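Local coordinates for protein ATP-dependent DNA ligase (Mycobacterium tuberculosis, PDB 6NHX) that seals breaks in double-stranded DNA at the expense of ATP, as the ligase part of a mycobacterial non-homologous end-joining repair enzyme, at residues W26-M31 against V165-R170; L272-R277 against S290-L295. The protein carries 1 engineered substitution. All blocks are in the same frame, centred on the assembly; numbering follows the deposited sequence.

Contact 1: residues W26-M31 against V165-R170; sequences WAFEGM and VIAKRR. Engineered in segment 26-31: Met31 (natural residue Lys). With ATP (adenosine-5'-triphosphate), chain B.
One face of the Trp26 indole takes the aliphatic part of Arg169: CG stands 3.3 Å from the centroid of the six-membered ring and 13° off its normal, a CH-pi contact. Arg169 bends at chi3, which turns its guanidinium 74° from the indole plane and leaves its methylenes, not its charge, on the ring; the charge pairs with Asp171. Lys168 N lies in plane at the indole edge. The Phe28 ring meets Ala167 CB obliquely, with CE1 3.6 Å from that methyl. Over the centre of the Arg170 guanidinium sits Ala27 CB, while Arg170 NE gives Trp26 O a weak bond beside its bond to Ala23 O.

The strands that carry these groups pair antiparallel, Ala27 with Lys168 and Glu29 with Ile166 forming the hydrogen-bonded pairs; Lys168 N to Ala27 O measures 2.8 Å. Glu29 and Lys168 project from the same face into the nucleotide pocket. Lys168, extended beyond CG, brings NZ 2.9 Å from Glu29 OE1 in a salt bridge and 2.9 Å from ATP N1. Glu29 OE2 accepts from ATP N6 at 2.8 Å and 169°, and Gly30 O takes a second N6 bond; Tyr124 also bonds Glu29 OE1, which probably helps to fix the carboxylate. Ile166 CG1 packs 3.5 Å from ATP C6. Met31, an engineered residue where the natural sequence has lysine, runs past the ribose with SD near C5'.

Donors and acceptors thus match the adenine edge: N6 gives two bonds and N1 receives one, a pattern consistent with selection of adenine.

Contact 2: residues L272-R277 against S290-L295; sequences LVAEVR and SSWRGL. With ATP (adenosine-5'-triphosphate), chain B.
ATP O2A, an alpha-phosphate oxygen, is gripped by both terminal nitrogens of Arg293: NH2 at 2.6 Å and 150°, NH1 at 2.9 Å. The oxygen lies in the guanidinium plane, at its edge. Arg293 reaches it with CG anti to the backbone N (chi1 -159°) and the chain extended to NE. NH1 also forms a salt bridge with Glu275 OE2 at 3.0 Å, meeting that oxygen from above the carboxylate plane. The two side chains run side by side in the same direction, their flat ends 30° apart. A water joins Glu275 OE1 to ATP O1B, adding a second path to the phosphates. Arg296 pairs with Glu275 OE2 and Asp33 with Arg293 NH2, so both partners are held from outside the strand pair.

These side chains leave an antiparallel pair in the OB domain, and a classic beta bulge interrupts it: Arg293 and Gly294 both face Glu275. Arg293 N bonds Glu275 O at 2.9 Å, while Gly294 N makes a weak bond to the same oxygen. The bulge shifts the register by one, so that Val276 pairs with Trp292 and Arg277 with Ser291.

Arg277, on the same face as Ser291, sends NH1 to Ser291 OG at 3.0 Å, with the hydroxyl near the guanidinium plane, and weakly to Trp292 O. Its NE pairs with Glu163. Arg293 CG lies over one face of the Arg277 guanidinium, 3.7 Å from NH2, the two chains crossing at about a right angle. Trp292, on the face it shares with Val276, meets Ala274 CB obliquely, CZ3 3.4 Å from CB; the Trp292 side chain also touches Leu239 of helix 235-243.

Contact 1, in the nucleotidyltransferase domain, and contact 2, in the OB domain, approach one ATP molecule from different domains. Their centres are 25 Å apart on opposite sides of the chain's centre, yet their nearest atoms come within about 4 Å without touching. Strands 26-31 and 165-169 supply groups for the adenine edge, whereas contact 2 handles the alpha phosphate, consistent with the closed domain conformation. The acidic partners of the two arginines of contact 2, Asp33 and Glu163, belong to the other domain and probably bind manganese. Both lie near engineered Met31 of contact 1, about 5 Å for Asp33 and about 4 Å for Glu163, side chain to side chain.

Contact 1: residues W26-M31 against V165-R170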
ATOM      1  N   TRP A  26     -15.568  16.140  -7.037  1.00 14.33           N
ATOM      2  CA  TRP A  26     -14.661  15.093  -6.598  1.00 12.11           C
ATOM      3  C   TRP A  26     -15.367  14.122  -5.666  1.00 15.32           C
ATOM      4  O   TRP A  26     -16.108  14.543  -4.774  1.00 16.24           O
ATOM      5  CB  TRP A  26     -13.456  15.691  -5.850  1.00 13.18           C
ATOM      6  CG  TRP A  26     -12.567  16.497  -6.700  1.00 13.08           C
ATOM      7  CD1 TRP A  26     -12.714  17.810  -6.995  1.00 14.46           C
ATOM      8  CD2 TRP A  26     -11.401  16.048  -7.394  1.00 12.82           C
ATOM      9  NE1 TRP A  26     -11.703  18.221  -7.819  1.00 16.32           N
ATOM     10  CE2 TRP A  26     -10.869  17.162  -8.068  1.00 14.43           C
ATOM     11  CE3 TRP A  26     -10.730  14.826  -7.476  1.00 13.65           C
ATOM     12  CZ2 TRP A  26      -9.712  17.085  -8.839  1.00 16.84           C
ATOM     13  CZ3 TRP A  26      -9.593  14.745  -8.235  1.00 14.95           C
ATOM     14  CH2 TRP A  26      -9.084  15.871  -8.908  1.00 16.68           C
ATOM     15  N   ALA A  27     -15.091  12.836  -5.858  1.00 13.93           N
ATOM     16  CA  ALA A  27     -15.445  11.788  -4.910  1.00 12.83           C
ATOM     17  C   ALA A  27     -14.210  11.467  -4.084  1.00 13.39           C
ATOM     18  O   ALA A  27     -13.081  11.632  -4.554  1.00 15.87           O
ATOM     19  CB  ALA A  27     -15.919  10.538  -5.656  1.00 14.39           C
ATOM     20  N   PHE A  28     -14.423  11.009  -2.849  1.00 13.71           N
ATOM     21  CA  PHE A  28     -13.327  10.750  -1.923  1.00 13.50           C
ATOM     22  C   PHE A  28     -13.417   9.324  -1.407  1.00 13.70           C
ATOM     23  O   PHE A  28     -14.472   8.893  -0.921  1.00 15.90           O
ATOM     24  CB  PHE A  28     -13.365  11.743  -0.768  1.00 11.82           C
ATOM     25  CG  PHE A  28     -13.279  13.161  -1.232  1.00 13.67           C
ATOM     26  CD1 PHE A  28     -12.093  13.669  -1.737  1.00 13.41           C
ATOM     27  CD2 PHE A  28     -14.398  13.972  -1.224  1.00 14.58           C
ATOM     28  CE1 PHE A  28     -12.027  14.969  -2.201  1.00 16.46           C
ATOM     29  CE2 PHE A  28     -14.341  15.261  -1.702  1.00 17.53           C
ATOM     30  CZ  PHE A  28     -13.145  15.769  -2.172  1.00 16.63           C
ATOM     31  N   GLU A  29     -12.319   8.588  -1.543  1.00 11.72           N
ATOM     32  CA  GLU A  29     -12.225   7.220  -1.065  1.00 11.90           C
ATOM     33  C   GLU A  29     -11.142   7.120  -0.006  1.00 11.07           C
ATOM     34  O   GLU A  29     -10.177   7.902  -0.013  1.00 13.11           O
ATOM     35  CB  GLU A  29     -11.820   6.291  -2.212  1.00 12.98           C
ATOM     36  CG  GLU A  29     -12.868   6.091  -3.301  1.00 14.24           C
ATOM     37  CD  GLU A  29     -12.432   5.066  -4.336  1.00 12.63           C
ATOM     38  OE1 GLU A  29     -12.872   5.181  -5.491  1.00 14.49           O
ATOM     39  OE2 GLU A  29     -11.650   4.156  -3.994  1.00 12.70           O
ATOM     40  N   GLY A  30     -11.268   6.160   0.892  1.00 11.47           N
ATOM     41  CA  GLY A  30     -10.158   5.818   1.754  1.00 13.07           C
ATOM     42  C   GLY A  30      -8.990   5.251   0.970  1.00 11.55           C
ATOM     43  O   GLY A  30      -9.152   4.577  -0.052  1.00 12.58           O
ATOM     44  N   MET A  31      -7.778   5.578   1.423  1.00 12.69           N
ATOM     45  CA  MET A  31      -6.566   4.965   0.893  1.00 11.09           C
ATOM     46  C   MET A  31      -6.291   3.678   1.668  1.00 13.20           C
ATOM     47  O   MET A  31      -6.100   3.719   2.889  1.00 15.86           O
ATOM     48  CB  MET A  31      -5.384   5.921   1.036  1.00 12.18           C
ATOM     49  CG  MET A  31      -4.073   5.291   0.591  1.00 11.84           C
ATOM     50  SD  MET A  31      -2.648   6.320   0.986  1.00 16.24           S
ATOM     51  CE  MET A  31      -2.906   7.683  -0.153  1.00 14.32           C
ATOM     52  N   VAL A 165      -6.487   9.413   1.848  1.00 11.34           N
ATOM     53  CA  VAL A 165      -7.625   9.571   0.949  1.00 10.14           C
ATOM     54  C   VAL A 165      -7.126   9.565  -0.482  1.00 10.52           C
ATOM     55  O   VAL A 165      -6.057  10.104  -0.772  1.00 12.30           O
ATOM     56  CB  VAL A 165      -8.406  10.869   1.264  1.00 12.31           C
ATOM     57  CG1 VAL A 165      -9.392  11.237   0.183  1.00 15.39           C
ATOM     58  CG2 VAL A 165      -9.092  10.784   2.618  1.00 16.10           C
ATOM     59  N   ILE A 166      -7.902   8.971  -1.381  1.00 11.76           N
ATOM     60  CA  ILE A 166      -7.764   9.162  -2.822  1.00 12.02           C
ATOM     61  C   ILE A 166      -8.978   9.948  -3.275  1.00 11.70           C
ATOM     62  O   ILE A 166     -10.114   9.468  -3.146  1.00 12.26           O
ATOM     63  CB  ILE A 166      -7.680   7.845  -3.615  1.00 14.19           C
ATOM     64  CG1 ILE A 166      -6.839   6.793  -2.880  1.00 15.12           C
ATOM     65  CG2 ILE A 166      -7.196   8.139  -5.056  1.00 12.95           C
ATOM     66  CD1 ILE A 166      -5.366   7.050  -2.974  1.00 15.73           C
ATOM     67  N   ALA A 167      -8.754  11.127  -3.839  1.00 12.00           N
ATOM     68  CA  ALA A 167      -9.825  11.865  -4.486  1.00 12.38           C
ATOM     69  C   ALA A 167      -9.848  11.509  -5.961  1.00 10.70           C
ATOM     70  O   ALA A 167      -8.804  11.447  -6.614  1.00 12.71           O
ATOM     71  CB  ALA A 167      -9.585  13.370  -4.344  1.00 12.20           C
ATOM     72  N   LYS A 168     -11.047  11.271  -6.497  1.00 11.77           N
ATOM     73  CA  LYS A 168     -11.197  10.919  -7.900  1.00 11.05           C
ATOM     74  C   LYS A 168     -12.256  11.816  -8.522  1.00 11.94           C
ATOM     75  O   LYS A 168     -13.349  11.973  -7.967  1.00 12.96           O
ATOM     76  CB  LYS A 168     -11.558   9.436  -8.042  1.00 11.44           C
ATOM     77  CG  LYS A 168     -10.487   8.539  -7.443  1.00 11.29           C
ATOM     78  CD  LYS A 168     -10.907   7.066  -7.423  1.00 11.61           C
ATOM     79  CE  LYS A 168      -9.827   6.184  -6.812  1.00 11.83           C
ATOM     80  NZ  LYS A 168     -10.304   4.766  -6.715  1.00 11.65           N
ATOM     81  N   ARG A 169     -11.922  12.432  -9.650  1.00 12.52           N
ATOM     82  CA  ARG A 169     -12.870  13.339 -10.283  1.00 13.42           C
ATOM     83  C   ARG A 169     -14.118  12.583 -10.718  1.00 15.23           C
ATOM     84  O   ARG A 169     -14.039  11.512 -11.333  1.00 16.45           O
ATOM     85  CB  ARG A 169     -12.218  13.985 -11.503  1.00 16.38           C
ATOM     86  CG  ARG A 169     -11.414  15.224 -11.195  1.00 19.54           C
ATOM     87  CD  ARG A 169     -11.124  16.048 -12.453  1.00 23.73           C
ATOM     88  NE  ARG A 169     -12.347  16.651 -12.967  1.00 29.36           N
ATOM     89  CZ  ARG A 169     -12.762  17.880 -12.677  1.00 39.74           C
ATOM     90  NH1 ARG A 169     -12.041  18.661 -11.881  1.00 36.84           N
ATOM     91  NH2 ARG A 169     -13.903  18.330 -13.188  1.00 41.97           N
ATOM     92  N   ARG A 170     -15.285  13.143 -10.396  1.00 13.67           N
ATOM     93  CA  ARG A 170     -16.533  12.455 -10.709  1.00 14.45           C
ATOM     94  C   ARG A 170     -16.721  12.258 -12.212  1.00 17.14           C
ATOM     95  O   ARG A 170     -17.357  11.284 -12.628  1.00 16.16           O
ATOM     96  CB  ARG A 170     -17.704  13.225 -10.102  1.00 15.00           C
ATOM     97  CG  ARG A 170     -17.719  13.152  -8.579  1.00 16.42           C
ATOM     98  CD  ARG A 170     -18.824  13.982  -7.963  1.00 18.10           C
ATOM     99  NE  ARG A 170     -18.936  13.744  -6.524  1.00 21.35           N
ATOM    100  CZ  ARG A 170     -19.515  12.679  -5.977  1.00 30.21           C
ATOM    101  NH1 ARG A 170     -20.047  11.741  -6.745  1.00 26.83           N
ATOM    102  NH2 ARG A 170     -19.558  12.548  -4.658  1.00 36.29           N
TER
HETATM  103  PG  ATP B1000       2.280   4.318  -6.392  1.00 17.91           P
HETATM  104  O1G ATP B1000       1.271   5.443  -6.508  1.00 17.33           O
HETATM  105  O2G ATP B1000       3.344   4.291  -7.474  1.00 20.04           O
HETATM  106  O3G ATP B1000       1.619   2.967  -6.183  1.00 18.64           O
HETATM  107  PB  ATP B1000       3.069   3.970  -3.594  1.00 22.60           P
HETATM  108  O1B ATP B1000       4.131   4.594  -2.726  1.00 31.05           O
HETATM  109  O2B ATP B1000       2.930   2.467  -3.698  1.00 33.43           O
HETATM  110  O3B ATP B1000       3.157   4.632  -5.061  1.00 22.96           O
HETATM  111  PA  ATP B1000       1.210   5.571  -2.048  1.00 19.07           P
HETATM  112  O1A ATP B1000       1.912   6.867  -2.320  1.00 22.17           O
HETATM  113  O2A ATP B1000       1.274   4.824  -0.741  1.00 23.61           O
HETATM  114  O3A ATP B1000       1.635   4.550  -3.200  1.00 24.28           O
HETATM  115  O5' ATP B1000      -0.317   5.689  -2.574  1.00 22.18           O
HETATM  116  C5' ATP B1000      -1.286   4.711  -2.207  1.00 17.49           C
HETATM  117  C4' ATP B1000      -1.213   3.485  -3.124  1.00 14.02           C
HETATM  118  O4' ATP B1000      -2.348   2.672  -2.828  1.00 17.12           O
HETATM  119  C3' ATP B1000      -1.292   3.818  -4.598  1.00 15.36           C
HETATM  120  O3' ATP B1000      -0.697   2.756  -5.338  1.00 17.30           O
HETATM  121  C2' ATP B1000      -2.777   3.781  -4.823  1.00 14.78           C
HETATM  122  O2' ATP B1000      -3.122   3.572  -6.200  1.00 15.59           O
HETATM  123  C1' ATP B1000      -3.219   2.608  -3.954  1.00 17.37           C
HETATM  124  N9  ATP B1000      -4.577   2.799  -3.404  1.00 14.25           N
HETATM  125  C8  ATP B1000      -4.958   2.589  -2.118  1.00 14.33           C
HETATM  126  N7  ATP B1000      -6.289   2.826  -1.961  1.00 12.43           N
HETATM  127  C5  ATP B1000      -6.757   3.172  -3.176  1.00 11.63           C
HETATM  128  C6  ATP B1000      -8.055   3.569  -3.704  1.00 11.01           C
HETATM  129  N6  ATP B1000      -9.116   3.661  -2.894  1.00 12.23           N
HETATM  130  N1  ATP B1000      -8.135   3.858  -5.011  1.00 11.03           N
HETATM  131  C2  ATP B1000      -7.084   3.790  -5.836  1.00 11.57           C
HETATM  132  N3  ATP B1000      -5.855   3.448  -5.418  1.00 12.55           N
HETATM  133  C4  ATP B1000      -5.644   3.156  -4.116  1.00 12.76           C
HETATM  134  O   HOH W   1     -17.658  13.903  -2.604  1.00 28.66           O

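Contact 2: residues L272-R277 against S290-L295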
ATOM      1  N   LEU A 272      18.461  -2.793   1.434  1.00 16.51           N
ATOM      2  CA  LEU A 272      17.002  -2.819   1.516  1.00 16.22           C
ATOM      3  C   LEU A 272      16.431  -1.449   1.855  1.00 17.13           C
ATOM      4  O   LEU A 272      16.833  -0.827   2.846  1.00 16.21           O
ATOM      5  CB  LEU A 272      16.548  -3.802   2.592  1.00 16.32           C
ATOM      6  CG  LEU A 272      16.759  -5.294   2.376  1.00 23.74           C
ATOM      7  CD1 LEU A 272      16.014  -6.044   3.462  1.00 26.83           C
ATOM      8  CD2 LEU A 272      16.288  -5.721   0.998  1.00 27.59           C
ATOM      9  N   VAL A 273      15.479  -1.004   1.056  1.00 14.56           N
ATOM     10  CA  VAL A 273      14.724   0.217   1.301  1.00 15.81           C
ATOM     11  C   VAL A 273      13.446  -0.136   2.051  1.00 14.82           C
ATOM     12  O   VAL A 273      12.795  -1.155   1.774  1.00 15.27           O
ATOM     13  CB  VAL A 273      14.416   0.932  -0.029  1.00 16.17           C
ATOM     14  CG1 VAL A 273      13.613   2.203   0.192  1.00 16.01           C
ATOM     15  CG2 VAL A 273      15.700   1.222  -0.779  1.00 17.93           C
ATOM     16  N   ALA A 274      13.083   0.700   3.005  1.00 13.97           N
ATOM     17  CA  ALA A 274      11.812   0.621   3.700  1.00 14.02           C
ATOM     18  C   ALA A 274      11.181   2.001   3.720  1.00 13.98           C
ATOM     19  O   ALA A 274      11.836   3.012   3.467  1.00 14.90           O
ATOM     20  CB  ALA A 274      12.006   0.152   5.138  1.00 15.28           C
ATOM     21  N   GLU A 275       9.891   2.046   4.018  1.00 14.67           N
ATOM     22  CA  GLU A 275       9.184   3.300   4.200  1.00 14.05           C
ATOM     23  C   GLU A 275       8.736   3.401   5.644  1.00 15.93           C
ATOM     24  O   GLU A 275       8.214   2.428   6.205  1.00 16.69           O
ATOM     25  CB  GLU A 275       7.966   3.381   3.283  1.00 18.18           C
ATOM     26  CG  GLU A 275       8.142   4.350   2.143  1.00 28.38           C
ATOM     27  CD  GLU A 275       6.951   4.358   1.217  1.00 40.33           C
ATOM     28  OE1 GLU A 275       6.880   5.253   0.351  1.00 45.21           O
ATOM     29  OE2 GLU A 275       6.088   3.468   1.356  1.00 42.82           O
ATOM     30  N   VAL A 276       8.958   4.562   6.246  1.00 15.19           N
ATOM     31  CA  VAL A 276       8.476   4.815   7.591  1.00 16.92           C
ATOM     32  C   VAL A 276       7.678   6.111   7.608  1.00 17.49           C
ATOM     33  O   VAL A 276       7.898   7.019   6.798  1.00 21.44           O
ATOM     34  CB  VAL A 276       9.628   4.842   8.613  1.00 20.10           C
ATOM     35  CG1 VAL A 276      10.387   3.506   8.590  1.00 22.33           C
ATOM     36  CG2 VAL A 276      10.557   5.975   8.317  1.00 17.49           C
ATOM     37  N   ARG A 277       6.730   6.183   8.527  1.00 16.76           N
ATOM     38  CA  ARG A 277       6.019   7.414   8.822  1.00 16.01           C
ATOM     39  C   ARG A 277       6.754   8.140   9.934  1.00 15.91           C
ATOM     40  O   ARG A 277       7.456   7.530  10.735  1.00 16.96           O
ATOM     41  CB  ARG A 277       4.612   7.094   9.306  1.00 14.62           C
ATOM     42  CG  ARG A 277       3.814   6.184   8.371  1.00 17.97           C
ATOM     43  CD  ARG A 277       2.459   5.878   8.968  1.00 16.14           C
ATOM     44  NE  ARG A 277       1.813   4.746   8.313  1.00 17.37           N
ATOM     45  CZ  ARG A 277       1.987   3.486   8.680  1.00 16.79           C
ATOM     46  NH1 ARG A 277       2.786   3.183   9.699  1.00 20.81           N
ATOM     47  NH2 ARG A 277       1.356   2.529   8.022  1.00 16.51           N
ATOM     48  N   SER A 290       8.349   7.754  14.733  1.00 23.90           N
ATOM     49  CA  SER A 290       8.467   6.909  13.560  1.00 19.35           C
ATOM     50  C   SER A 290       7.566   5.687  13.691  1.00 19.46           C
ATOM     51  O   SER A 290       7.283   5.205  14.793  1.00 22.72           O
ATOM     52  CB  SER A 290       9.921   6.473  13.366  1.00 24.39           C
ATOM     53  OG  SER A 290      10.386   5.748  14.495  1.00 28.25           O
ATOM     54  N   SER A 291       7.095   5.193  12.549  1.00 16.48           N
ATOM     55  CA  SER A 291       6.395   3.921  12.532  1.00 15.41           C
ATOM     56  C   SER A 291       6.683   3.227  11.212  1.00 17.38           C
ATOM     57  O   SER A 291       6.917   3.870  10.186  1.00 19.32           O
ATOM     58  CB  SER A 291       4.882   4.067  12.753  1.00 16.57           C
ATOM     59  OG  SER A 291       4.272   4.819  11.720  1.00 17.72           O
ATOM     60  N   TRP A 292       6.639   1.906  11.260  1.00 16.63           N
ATOM     61  CA  TRP A 292       7.005   1.044  10.147  1.00 18.80           C
ATOM     62  C   TRP A 292       5.845   0.951   9.164  1.00 18.93           C
ATOM     63  O   TRP A 292       4.747   0.520   9.532  1.00 22.05           O
ATOM     64  CB  TRP A 292       7.278  -0.331  10.751  1.00 24.29           C
ATOM     65  CG  TRP A 292       7.567  -1.435   9.794  1.00 25.65           C
ATOM     66  CD1 TRP A 292       6.785  -2.528   9.539  1.00 36.07           C
ATOM     67  CD2 TRP A 292       8.750  -1.599   9.015  1.00 28.14           C
ATOM     68  NE1 TRP A 292       7.399  -3.344   8.622  1.00 35.20           N
ATOM     69  CE2 TRP A 292       8.609  -2.797   8.284  1.00 26.83           C
ATOM     70  CE3 TRP A 292       9.909  -0.840   8.845  1.00 28.79           C
ATOM     71  CZ2 TRP A 292       9.584  -3.254   7.405  1.00 29.05           C
ATOM     72  CZ3 TRP A 292      10.876  -1.296   7.968  1.00 30.33           C
ATOM     73  CH2 TRP A 292      10.707  -2.492   7.259  1.00 31.59           C
ATOM     74  N   ARG A 293       6.070   1.353   7.914  1.00 15.84           N
ATOM     75  CA  ARG A 293       5.075   1.016   6.901  1.00 14.74           C
ATOM     76  C   ARG A 293       5.368  -0.333   6.257  1.00 15.75           C
ATOM     77  O   ARG A 293       4.492  -1.204   6.229  1.00 17.61           O
ATOM     78  CB  ARG A 293       4.922   2.135   5.865  1.00 13.13           C
ATOM     79  CG  ARG A 293       3.598   2.066   5.118  1.00 21.30           C
ATOM     80  CD  ARG A 293       3.650   2.866   3.831  1.00 29.81           C
ATOM     81  NE  ARG A 293       2.329   2.982   3.219  1.00 24.42           N
ATOM     82  CZ  ARG A 293       2.104   3.557   2.044  1.00 28.18           C
ATOM     83  NH1 ARG A 293       3.115   4.065   1.344  1.00 25.32           N
ATOM     84  NH2 ARG A 293       0.868   3.631   1.570  1.00 19.72           N
ATOM     85  N   GLY A 294       6.580  -0.536   5.763  1.00 16.56           N
ATOM     86  CA  GLY A 294       6.983  -1.826   5.238  1.00 16.85           C
ATOM     87  C   GLY A 294       8.206  -1.702   4.353  1.00 15.80           C
ATOM     88  O   GLY A 294       8.750  -0.620   4.152  1.00 15.82           O
ATOM     89  N   LEU A 295       8.644  -2.851   3.843  1.00 15.41           N
ATOM     90  CA  LEU A 295       9.728  -2.880   2.868  1.00 15.89           C
ATOM     91  C   LEU A 295       9.243  -2.359   1.521  1.00 15.24           C
ATOM     92  O   LEU A 295       8.069  -2.495   1.164  1.00 15.23           O
ATOM     93  CB  LEU A 295      10.265  -4.300   2.704  1.00 15.35           C
ATOM     94  CG  LEU A 295      10.928  -4.933   3.932  1.00 14.52           C
ATOM     95  CD1 LEU A 295      11.412  -6.331   3.602  1.00 20.51           C
ATOM     96  CD2 LEU A 295      12.101  -4.074   4.356  1.00 19.52           C
TER
HETATM   97  PG  ATP B1000       2.280   4.318  -6.392  1.00 17.91           P
HETATM   98  O1G ATP B1000       1.271   5.443  -6.508  1.00 17.33           O
HETATM   99  O2G ATP B1000       3.344   4.291  -7.474  1.00 20.04           O
HETATM  100  O3G ATP B1000       1.619   2.967  -6.183  1.00 18.64           O
HETATM  101  PB  ATP B1000       3.069   3.970  -3.594  1.00 22.60           P
HETATM  102  O1B ATP B1000       4.131   4.594  -2.726  1.00 31.05           O
HETATM  103  O2B ATP B1000       2.930   2.467  -3.698  1.00 33.43           O
HETATM  104  O3B ATP B1000       3.157   4.632  -5.061  1.00 22.96           O
HETATM  105  PA  ATP B1000       1.210   5.571  -2.048  1.00 19.07           P
HETATM  106  O1A ATP B1000       1.912   6.867  -2.320  1.00 22.17           O
HETATM  107  O2A ATP B1000       1.274   4.824  -0.741  1.00 23.61           O
HETATM  108  O3A ATP B1000       1.635   4.550  -3.200  1.00 24.28           O
HETATM  109  O5' ATP B1000      -0.317   5.689  -2.574  1.00 22.18           O
HETATM  110  C5' ATP B1000      -1.286   4.711  -2.207  1.00 17.49           C
HETATM  111  C4' ATP B1000      -1.213   3.485  -3.124  1.00 14.02           C
HETATM  112  O4' ATP B1000      -2.348   2.672  -2.828  1.00 17.12           O
HETATM  113  C3' ATP B1000      -1.292   3.818  -4.598  1.00 15.36           C
HETATM  114  O3' ATP B1000      -0.697   2.756  -5.338  1.00 17.30           O
HETATM  115  C2' ATP B1000      -2.777   3.781  -4.823  1.00 14.78           C
HETATM  116  O2' ATP B1000      -3.122   3.572  -6.200  1.00 15.59           O
HETATM  117  C1' ATP B1000      -3.219   2.608  -3.954  1.00 17.37           C
HETATM  118  N9  ATP B1000      -4.577   2.799  -3.404  1.00 14.25           N
HETATM  119  C8  ATP B1000      -4.958   2.589  -2.118  1.00 14.33           C
HETATM  120  N7  ATP B1000      -6.289   2.826  -1.961  1.00 12.43           N
HETATM  121  C5  ATP B1000      -6.757   3.172  -3.176  1.00 11.63           C
HETATM  122  C6  ATP B1000      -8.055   3.569  -3.704  1.00 11.01           C
HETATM  123  N6  ATP B1000      -9.116   3.661  -2.894  1.00 12.23           N
HETATM  124  N1  ATP B1000      -8.135   3.858  -5.011  1.00 11.03           N
HETATM  125  C2  ATP B1000      -7.084   3.790  -5.836  1.00 11.57           C
HETATM  126  N3  ATP B1000      -5.855   3.448  -5.418  1.00 12.55           N
HETATM  127  C4  ATP B1000      -5.644   3.156  -4.116  1.00 12.76           C
HETATM  128  O   HOH W   2       4.603   6.130  -0.629  1.00 29.20           O